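Local coordinates for protein alginate lyase (Paenibacillus sp. FPU-7, PDB 6KFN) that cleaves the polysaccharide alginate, in all likelihood by beta-elimination at its glycosidic bonds, as the polysaccharide lyases of this class do, at residues E182-T193 with S213-I224; D239-V247 with V271-A279. All blocks are in the same frame, centred on the assembly; numbering follows the deposited sequence. Where two conformers were deposited one is given.

Contact 1 of 2, residues E182-T193 with S213-I224; sequences EHIDIKEGTVGT and SFIDVKGNDAVI. With NA (sodium ion), chain B.
Lys-218, in one of its two modelled conformers, reaches across to Asp-185, and its NZ lies 2.8 Å from OD1, on that oxygen's syn lone pair. The same ammonium meets Asp-216 OD2 at 2.8 Å, but from above the carboxylate plane, 52° out of it; a bend at chi3 turns the lysine's end back between the aspartates. With OD1 taken by Lys-218, the other Asp-185 oxygen, OD2, binds the sodium ion at 2.5 Å. Lys-187 NZ comes to that OD2 too, tilted 40° out of the carboxylate plane. Replacing Lys-187 by an alanine is likely to cost Asp-185 OD2 its salt bridge, leaving the sodium and Lys-218 to balance the carboxylate, and to take from a metal-bound water its NZ donor. Glu-182 OE1 and Glu-147 join Asp-185 at the metal. Beneath this row, strands 184-186 and 215-217 run parallel, 3° apart, as successive rungs of one face of a right-handed beta-helix of the pectate lyase-like type. Ile-186 N bonds to Asp-216 O. On the inward face, Ile-186 CD1 packs tip to tip with Ile-224 CD1 at 4.1 Å, with Ile-215 CG2 and Val-217 CG2 nearby. Past the strands the register slips by two residues at the type II turn 187-190. There Gly-219 passes so near Thr-190 OG1 and Lys-187 O that a beta carbon would collide with both. Asp-216 OD1 has its hydrogen-bond partner in His-244.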
loop_
_atom_site.group_PDB
_atom_site.type_symbol
_atom_site.label_atom_id
_atom_site.label_comp_id
_atom_site.label_asym_id
_atom_site.label_seq_id
_atom_site.Cartn_x
_atom_site.Cartn_y
_atom_site.Cartn_z
ATOM N N GLU A 182 7.190 6.159 4.827
ATOM C CA GLU A 182 5.828 6.214 5.339
ATOM C C GLU A 182 5.164 4.856 5.198
ATOM O O GLU A 182 5.370 4.127 4.233
ATOM C CB GLU A 182 4.950 7.234 4.597
ATOM C CG GLU A 182 5.409 8.672 4.678
ATOM C CD GLU A 182 6.383 9.092 3.606
ATOM O OE1 GLU A 182 6.861 8.283 2.812
ATOM O OE2 GLU A 182 6.632 10.360 3.602
ATOM N N HIS A 183 4.267 4.556 6.130
ATOM C CA HIS A 183 3.388 3.407 5.939
ATOM C C HIS A 183 2.558 3.561 4.689
ATOM O O HIS A 183 2.397 2.596 3.934
ATOM C CB HIS A 183 2.542 3.164 7.197
ATOM C CG HIS A 183 3.366 2.627 8.307
ATOM N ND1 HIS A 183 2.798 2.045 9.425
ATOM C CD2 HIS A 183 4.712 2.470 8.411
ATOM C CE1 HIS A 183 3.788 1.644 10.206
ATOM N NE2 HIS A 183 4.948 1.898 9.632
ATOM N N ILE A 184 2.021 4.761 4.455
ATOM C CA ILE A 184 1.240 5.049 3.267
ATOM C C ILE A 184 1.651 6.438 2.769
ATOM O O ILE A 184 1.598 7.410 3.515
ATOM C CB ILE A 184 -0.260 5.005 3.489
ATOM C CG1 ILE A 184 -0.659 3.669 4.154
ATOM C CG2 ILE A 184 -1.016 5.209 2.176
ATOM C CD1 ILE A 184 -2.049 3.627 4.672
ATOM N N ASP A 185 2.057 6.505 1.494
ATOM C CA ASP A 185 2.423 7.770 0.838
ATOM C C ASP A 185 1.448 7.955 -0.308
ATOM O O ASP A 185 1.454 7.166 -1.249
ATOM C CB ASP A 185 3.869 7.731 0.393
ATOM C CG ASP A 185 4.419 9.066 -0.052
ATOM O OD1 ASP A 185 3.700 10.048 -0.006
ATOM O OD2 ASP A 185 5.638 9.090 -0.408
ATOM N N ILE A 186 0.558 8.951 -0.173
ATOM C CA ILE A 186 -0.510 9.209 -1.142
ATOM C C ILE A 186 -0.050 10.380 -2.005
ATOM O O ILE A 186 0.023 11.507 -1.509
ATOM C CB ILE A 186 -1.827 9.505 -0.425
ATOM C CG1 ILE A 186 -2.239 8.336 0.468
ATOM C CG2 ILE A 186 -2.902 9.843 -1.444
ATOM C CD1 ILE A 186 -3.441 8.591 1.344
ATOM N N LYS A 187 0.289 10.129 -3.262
ATOM C CA LYS A 187 0.912 11.155 -4.069
ATOM C C LYS A 187 -0.061 12.183 -4.632
ATOM O O LYS A 187 -1.249 11.934 -4.887
ATOM C CB LYS A 187 1.673 10.524 -5.239
ATOM C CG LYS A 187 2.851 9.670 -4.782
ATOM C CD LYS A 187 3.859 10.523 -3.998
ATOM C CE LYS A 187 5.109 9.849 -3.551
ATOM N NZ LYS A 187 5.955 10.674 -2.652
ATOM N N GLU A 188 0.518 13.360 -4.885
ATOM C CA GLU A 188 -0.129 14.368 -5.703
ATOM C C GLU A 188 -0.632 13.737 -6.991
ATOM O O GLU A 188 0.039 12.915 -7.615
ATOM C CB GLU A 188 0.843 15.517 -5.985
ATOM C CG GLU A 188 2.156 15.144 -6.704
ATOM C CD GLU A 188 3.350 14.786 -5.818
ATOM O OE1 GLU A 188 3.158 14.210 -4.719
ATOM O OE2 GLU A 188 4.475 15.087 -6.275
ATOM N N GLY A 189 -1.815 14.184 -7.418
ATOM C CA GLY A 189 -2.466 13.693 -8.623
ATOM C C GLY A 189 -3.504 12.621 -8.394
ATOM O O GLY A 189 -4.339 12.399 -9.264
ATOM N N THR A 190 -3.427 11.932 -7.241
ATOM C CA THR A 190 -4.419 10.926 -6.899
ATOM C C THR A 190 -5.620 11.573 -6.240
ATOM O O THR A 190 -5.493 12.572 -5.519
ATOM C CB THR A 190 -3.835 9.848 -5.973
ATOM O OG1 THR A 190 -3.571 10.381 -4.657
ATOM C CG2 THR A 190 -2.602 9.192 -6.556
ATOM N N VAL A 191 -6.782 10.957 -6.451
ATOM C CA VAL A 191 -8.040 11.422 -5.889
ATOM C C VAL A 191 -8.764 10.263 -5.227
ATOM O O VAL A 191 -8.918 9.208 -5.821
ATOM C CB VAL A 191 -8.918 12.053 -6.990
ATOM C CG1 VAL A 191 -10.234 12.415 -6.508
ATOM C CG2 VAL A 191 -8.223 13.253 -7.627
ATOM N N GLY A 192 -9.252 10.493 -4.005
ATOM C CA GLY A 192 -10.210 9.592 -3.400
ATOM C C GLY A 192 -9.653 8.373 -2.687
ATOM O O GLY A 192 -10.375 7.405 -2.467
ATOM N N THR A 193 -8.370 8.390 -2.344
ATOM C CA THR A 193 -7.774 7.276 -1.614
ATOM C C THR A 193 -8.441 7.149 -0.251
ATOM O O THR A 193 -8.575 8.145 0.463
ATOM C CB THR A 193 -6.275 7.532 -1.418
ATOM O OG1 THR A 193 -5.645 7.810 -2.674
ATOM C CG2 THR A 193 -5.583 6.309 -0.823
ATOM N N SER A 213 6.318 10.336 9.147
ATOM C CA SER A 213 4.950 10.224 9.624
ATOM C C SER A 213 4.399 8.871 9.166
ATOM O O SER A 213 4.955 8.233 8.269
ATOM C CB SER A 213 4.069 11.363 9.105
ATOM O OG SER A 213 4.000 11.340 7.678
ATOM N N PHE A 214 3.290 8.431 9.776
ATOM C CA PHE A 214 2.635 7.213 9.298
ATOM C C PHE A 214 2.137 7.354 7.863
ATOM O O PHE A 214 2.256 6.439 7.054
ATOM C CB PHE A 214 1.452 6.804 10.181
ATOM C CG PHE A 214 1.733 6.636 11.655
ATOM C CD1 PHE A 214 2.679 5.722 12.135
ATOM C CD2 PHE A 214 1.011 7.374 12.577
ATOM C CE1 PHE A 214 2.886 5.592 13.504
ATOM C CE2 PHE A 214 1.217 7.225 13.928
ATOM C CZ PHE A 214 2.151 6.332 14.399
ATOM N N ILE A 215 1.482 8.496 7.605
ATOM C CA ILE A 215 0.890 8.776 6.312
ATOM C C ILE A 215 1.310 10.187 5.913
ATOM O O ILE A 215 1.318 11.103 6.745
ATOM C CB ILE A 215 -0.666 8.694 6.332
ATOM C CG1 ILE A 215 -1.110 7.339 6.899
ATOM C CG2 ILE A 215 -1.219 8.935 4.928
ATOM C CD1 ILE A 215 -2.617 7.160 6.977
ATOM N N ASP A 216 1.639 10.366 4.640
ATOM C CA ASP A 216 1.759 11.688 4.027
ATOM C C ASP A 216 0.723 11.749 2.914
ATOM O O ASP A 216 0.698 10.876 2.054
ATOM C CB ASP A 216 3.151 11.962 3.485
ATOM C CG ASP A 216 3.404 13.423 3.138
ATOM O OD1 ASP A 216 2.569 14.282 3.517
ATOM O OD2 ASP A 216 4.460 13.675 2.514
ATOM N N VAL A 217 -0.123 12.777 2.970
ATOM C CA VAL A 217 -1.219 12.960 2.016
ATOM C C VAL A 217 -0.865 14.121 1.104
ATOM O O VAL A 217 -0.852 15.275 1.541
ATOM C CB VAL A 217 -2.558 13.230 2.691
ATOM C CG1 VAL A 217 -3.643 13.352 1.634
ATOM C CG2 VAL A 217 -2.892 12.156 3.712
ATOM N N LYS A 218 -0.546 13.787 -0.113
ATOM C CA LYS A 218 -0.297 14.785 -1.170
ATOM C C LYS A 218 -1.376 14.802 -2.278
ATOM O O LYS A 218 -1.529 15.704 -3.189
ATOM C CB LYS A 218 1.093 14.605 -1.762
ATOM C CG LYS A 218 2.165 15.154 -0.846
ATOM C CD LYS A 218 3.493 14.534 -1.054
ATOM C CE LYS A 218 3.427 13.141 -0.518
ATOM N NZ LYS A 218 4.735 12.636 -0.036
ATOM N N GLY A 219 -2.233 13.724 -2.306
ATOM C CA GLY A 219 -3.394 13.673 -3.176
ATOM C C GLY A 219 -4.571 14.418 -2.574
ATOM O O GLY A 219 -4.469 15.028 -1.509
ATOM N N ASN A 220 -5.678 14.368 -3.312
ATOM C CA ASN A 220 -6.907 15.048 -2.942
ATOM C C ASN A 220 -7.972 14.050 -2.512
ATOM O O ASN A 220 -7.969 12.874 -2.906
ATOM C CB ASN A 220 -7.453 15.906 -4.070
ATOM C CG ASN A 220 -6.622 17.166 -4.263
ATOM O OD1 ASN A 220 -5.635 17.393 -3.558
ATOM N ND2 ASN A 220 -7.013 17.986 -5.211
ATOM N N ASP A 221 -8.916 14.556 -1.712
ATOM C CA ASP A 221 -10.096 13.786 -1.309
ATOM C C ASP A 221 -9.747 12.500 -0.570
ATOM O O ASP A 221 -10.511 11.534 -0.610
ATOM C CB ASP A 221 -11.051 13.530 -2.484
ATOM C CG ASP A 221 -11.540 14.799 -3.158
ATOM O OD1 ASP A 221 -11.436 15.889 -2.543
ATOM O OD2 ASP A 221 -12.028 14.671 -4.305
ATOM N N ALA A 222 -8.616 12.481 0.108
ATOM C CA ALA A 222 -8.247 11.300 0.874
ATOM C C ALA A 222 -9.129 11.216 2.107
ATOM O O ALA A 222 -9.480 12.221 2.716
ATOM C CB ALA A 222 -6.780 11.370 1.276
ATOM N N VAL A 223 -9.505 9.996 2.483
ATOM C CA VAL A 223 -10.293 9.730 3.675
ATOM C C VAL A 223 -9.496 8.771 4.538
ATOM O O VAL A 223 -9.271 7.634 4.142
ATOM C CB VAL A 223 -11.673 9.163 3.328
ATOM C CG1 VAL A 223 -12.439 8.806 4.590
ATOM C CG2 VAL A 223 -12.462 10.169 2.490
ATOM N N ILE A 224 -9.097 9.247 5.713
ATOM C CA ILE A 224 -8.254 8.533 6.652
ATOM C C ILE A 224 -9.130 8.327 7.891
ATOM O O ILE A 224 -9.302 9.278 8.675
ATOM C CB ILE A 224 -6.970 9.318 6.967
ATOM C CG1 ILE A 224 -6.273 9.805 5.680
ATOM C CG2 ILE A 224 -6.101 8.550 7.935
ATOM C CD1 ILE A 224 -5.835 8.745 4.717
HETATM NA NA NA B . 7.875 8.717 0.577
HETATM O O HOH W 1 6.324 11.760 6.083
HETATM O O HOH W 2 7.879 10.918 1.460
HETATM O O HOH W 3 8.723 9.441 -1.584
HETATM O O HOH W 4 -5.895 10.620 -2.975
HETATM O O HOH W 5 10.091 8.665 1.492
#

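Contact 2 of 2, residues D239-V247 with V271-A279. With NA (sodium ion), chain C.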
loop_
_atom_site.group_PDB
_atom_site.type_symbol
_atom_site.label_atom_id
_atom_site.label_comp_id
_atom_site.label_asym_id
_atom_site.label_seq_id
_atom_site.Cartn_x
_atom_site.Cartn_y
_atom_site.Cartn_z
ATOM N N ASP A 239 5.250 13.458 13.241
ATOM C CA ASP A 239 3.815 13.687 13.234
ATOM C C ASP A 239 3.155 12.353 12.928
ATOM O O ASP A 239 3.738 11.518 12.248
ATOM C CB ASP A 239 3.387 14.693 12.163
ATOM C CG ASP A 239 3.960 16.077 12.329
ATOM O OD1 ASP A 239 3.783 16.667 13.417
ATOM O OD2 ASP A 239 4.570 16.573 11.341
ATOM N N ALA A 240 1.900 12.169 13.368
ATOM C CA ALA A 240 1.154 10.983 12.931
ATOM C C ALA A 240 0.863 11.052 11.426
ATOM O O ALA A 240 1.184 10.134 10.663
ATOM C CB ALA A 240 -0.150 10.831 13.704
ATOM N N PHE A 241 0.205 12.147 11.011
ATOM C CA PHE A 241 -0.256 12.316 9.643
ATOM C C PHE A 241 0.150 13.714 9.171
ATOM O O PHE A 241 0.065 14.678 9.938
ATOM C CB PHE A 241 -1.791 12.182 9.541
ATOM C CG PHE A 241 -2.354 10.948 10.222
ATOM C CD1 PHE A 241 -1.905 9.673 9.900
ATOM C CD2 PHE A 241 -3.341 11.068 11.182
ATOM C CE1 PHE A 241 -2.438 8.553 10.505
ATOM C CE2 PHE A 241 -3.891 9.948 11.797
ATOM C CZ PHE A 241 -3.433 8.695 11.467
ATOM N N GLN A 242 0.568 13.799 7.914
ATOM C CA GLN A 242 0.890 15.066 7.282
ATOM C C GLN A 242 0.099 15.228 6.005
ATOM O O GLN A 242 -0.321 14.242 5.387
ATOM C CB GLN A 242 2.388 15.155 6.962
ATOM C CG GLN A 242 3.254 15.089 8.210
ATOM C CD GLN A 242 4.724 14.972 7.934
ATOM O OE1 GLN A 242 5.159 14.680 6.815
ATOM N NE2 GLN A 242 5.523 15.151 8.964
ATOM N N VAL A 243 -0.077 16.488 5.607
ATOM C CA VAL A 243 -0.653 16.845 4.320
ATOM C C VAL A 243 0.288 17.882 3.702
ATOM O O VAL A 243 0.695 18.818 4.399
ATOM C CB VAL A 243 -2.092 17.402 4.434
ATOM C CG1 VAL A 243 -2.782 17.414 3.079
ATOM C CG2 VAL A 243 -2.928 16.618 5.443
ATOM N N HIS A 244 0.649 17.705 2.437
ATOM C CA HIS A 244 1.569 18.624 1.745
ATOM C C HIS A 244 1.030 18.957 0.381
ATOM O O HIS A 244 0.346 18.138 -0.244
ATOM C CB HIS A 244 2.966 17.993 1.569
ATOM C CG HIS A 244 3.760 17.829 2.817
ATOM N ND1 HIS A 244 3.754 16.676 3.580
ATOM C CD2 HIS A 244 4.641 18.665 3.408
ATOM C CE1 HIS A 244 4.605 16.829 4.595
ATOM N NE2 HIS A 244 5.143 18.021 4.506
ATOM N N VAL A 245 1.421 20.155 -0.108
ATOM C CA VAL A 245 1.098 20.625 -1.447
ATOM C C VAL A 245 2.353 20.580 -2.316
ATOM O O VAL A 245 3.243 21.423 -2.178
ATOM C CB VAL A 245 0.528 22.054 -1.388
ATOM C CG1 VAL A 245 0.117 22.499 -2.782
ATOM C CG2 VAL A 245 -0.660 22.129 -0.444
ATOM N N GLN A 246 2.411 19.623 -3.232
ATOM C CA GLN A 246 3.503 19.518 -4.180
ATOM C C GLN A 246 3.244 20.251 -5.474
ATOM O O GLN A 246 4.201 20.613 -6.187
ATOM C CB GLN A 246 3.766 18.044 -4.495
ATOM C CG GLN A 246 4.172 17.227 -3.310
ATOM C CD GLN A 246 5.236 17.869 -2.411
ATOM O OE1 GLN A 246 4.938 18.445 -1.350
ATOM N NE2 GLN A 246 6.462 17.815 -2.882
ATOM N N VAL A 247 1.966 20.420 -5.814
ATOM C CA VAL A 247 1.467 21.091 -7.001
ATOM C C VAL A 247 0.243 21.846 -6.529
ATOM O O VAL A 247 -0.548 21.295 -5.749
ATOM C CB VAL A 247 1.074 20.053 -8.102
ATOM C CG1 VAL A 247 0.447 20.767 -9.292
ATOM C CG2 VAL A 247 2.254 19.229 -8.505
ATOM N N VAL A 271 -2.506 15.808 12.965
ATOM C CA VAL A 271 -2.504 16.211 11.558
ATOM C C VAL A 271 -1.703 17.488 11.426
ATOM O O VAL A 271 -2.074 18.515 12.015
ATOM C CB VAL A 271 -3.909 16.421 10.964
ATOM C CG1 VAL A 271 -3.801 16.839 9.489
ATOM C CG2 VAL A 271 -4.766 15.176 11.122
ATOM N N ASN A 272 -0.625 17.426 10.648
ATOM C CA ASN A 272 0.197 18.594 10.314
ATOM C C ASN A 272 -0.015 18.871 8.824
ATOM O O ASN A 272 0.579 18.196 7.972
ATOM C CB ASN A 272 1.652 18.326 10.649
ATOM C CG ASN A 272 2.507 19.527 10.437
ATOM O OD1 ASN A 272 2.013 20.642 10.169
ATOM N ND2 ASN A 272 3.811 19.343 10.598
ATOM N N ALA A 273 -0.907 19.824 8.535
ATOM C CA ALA A 273 -1.232 20.198 7.169
ATOM C C ALA A 273 -0.353 21.397 6.815
ATOM O O ALA A 273 -0.568 22.500 7.318
ATOM C CB ALA A 273 -2.714 20.533 7.042
ATOM N N VAL A 274 0.666 21.154 6.014
ATOM C CA VAL A 274 1.707 22.157 5.786
ATOM C C VAL A 274 1.297 23.145 4.697
ATOM O O VAL A 274 0.835 22.752 3.625
ATOM C CB VAL A 274 3.024 21.449 5.452
ATOM C CG1 VAL A 274 4.143 22.445 5.182
ATOM C CG2 VAL A 274 3.424 20.506 6.587
ATOM N N GLY A 275 1.514 24.421 4.943
ATOM C CA GLY A 275 1.385 25.421 3.904
ATOM C C GLY A 275 -0.046 25.638 3.493
ATOM O O GLY A 275 -0.910 25.974 4.301
ATOM N N ASP A 276 -0.336 25.414 2.203
ATOM C CA ASP A 276 -1.659 25.584 1.651
ATOM C C ASP A 276 -2.508 24.312 1.727
ATOM O O ASP A 276 -3.641 24.311 1.241
ATOM C CB ASP A 276 -1.554 26.040 0.182
ATOM C CG ASP A 276 -0.990 27.390 0.009
ATOM O OD1 ASP A 276 -1.255 28.281 0.824
ATOM O OD2 ASP A 276 -0.262 27.592 -0.991
ATOM N N ALA A 277 -2.003 23.235 2.319
ATOM C CA ALA A 277 -2.754 21.996 2.365
ATOM C C ALA A 277 -4.025 22.190 3.183
ATOM O O ALA A 277 -4.032 22.959 4.139
ATOM C CB ALA A 277 -1.903 20.909 3.000
ATOM N N THR A 278 -5.101 21.468 2.834
ATOM C CA THR A 278 -6.328 21.577 3.603
ATOM C C THR A 278 -6.807 20.201 4.068
ATOM O O THR A 278 -6.716 19.200 3.349
ATOM C CB THR A 278 -7.453 22.300 2.839
ATOM O OG1 THR A 278 -7.745 21.612 1.618
ATOM C CG2 THR A 278 -7.096 23.756 2.583
ATOM N N ALA A 279 -7.364 20.208 5.282
ATOM C CA ALA A 279 -7.895 19.011 5.878
ATOM C C ALA A 279 -9.072 19.347 6.753
ATOM O O ALA A 279 -9.237 20.473 7.225
ATOM C CB ALA A 279 -6.803 18.311 6.703
HETATM NA NA NA C . 7.270 13.929 6.015
HETATM O O HOH W 6 2.666 21.938 1.678
HETATM O O HOH W 1 6.324 11.760 6.083
HETATM O O HOH W 7 6.876 14.128 3.686
HETATM O O HOH W 8 8.225 16.088 5.976
#
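Strands 241-243 and 271-273 run parallel, their axes 4.6 Å apart at closest approach and inclined by 15°, and three backbone bonds join them. Asn-272 uses both its polar backbone atoms: its N gives to Phe-241 O, and its O accepts from Val-243 N. Val-274 N to Val-243 O, 2.8 Å, closes the ladder at the first residue of the type II' turn 274-277, and a water also links Val-274 O to Val-245 N. The pair continues the stack of rungs of the right-handed beta-helix, with Phe-241, Val-243, Val-271 and Ala-273 facing one way and Gln-242 and Asn-272 the other. On the polar face, Asp-239 OD2 takes two amides. Asn-272 ND2 arrives from above the carboxylate plane at 3.0 Å and 171°, the two flat groups being 79° apart, whereas Gln-242 NE2 uses the anti lone pair. That second bond helps fix the rotation of the Gln-242 amide, whose OE1 binds sodium at 2.4 Å; Tyr-210 O and Asp-212 complete the protein ligands. On the apolar face Val-243 sets CG1 anti to its N, against Ala-277 CB at 3.6 Å, while CG2 lies across from Val-271 CG1. Phe-256 covers this cluster, and Val-271 CG2 meets the Phe-241 ring at its edge. Near the turn, Val-274 CG2 packs 3.7 Å from NE2 of the His-244 ring, whose ND1 hydrogen-bonds Asp-216.

How the contacts relate
Strands 215-217 and 241-243 are neighbours in the same parallel sheet, so contact 1 and contact 2 are nearly consecutive steps of it, with centres 10 Å apart. They touch directly through the Asp-216 and His-244 pair, and Val-217 N probably bonds to Gln-242 O. Contact 1 is buried, 11 Å from the chain centre, and covers 885 Å²; contact 2, at 19 Å, is partly exposed and covers 541 Å². Each holds its own sodium, one beside ionic pairs, the other bound through the Gln-242 amide, with Asp-212 and a backbone carbonyl, next to an aspartate that takes two amide donors. One water spans both sites, bonded to Glu-182 and Ser-213 and ligating the second sodium.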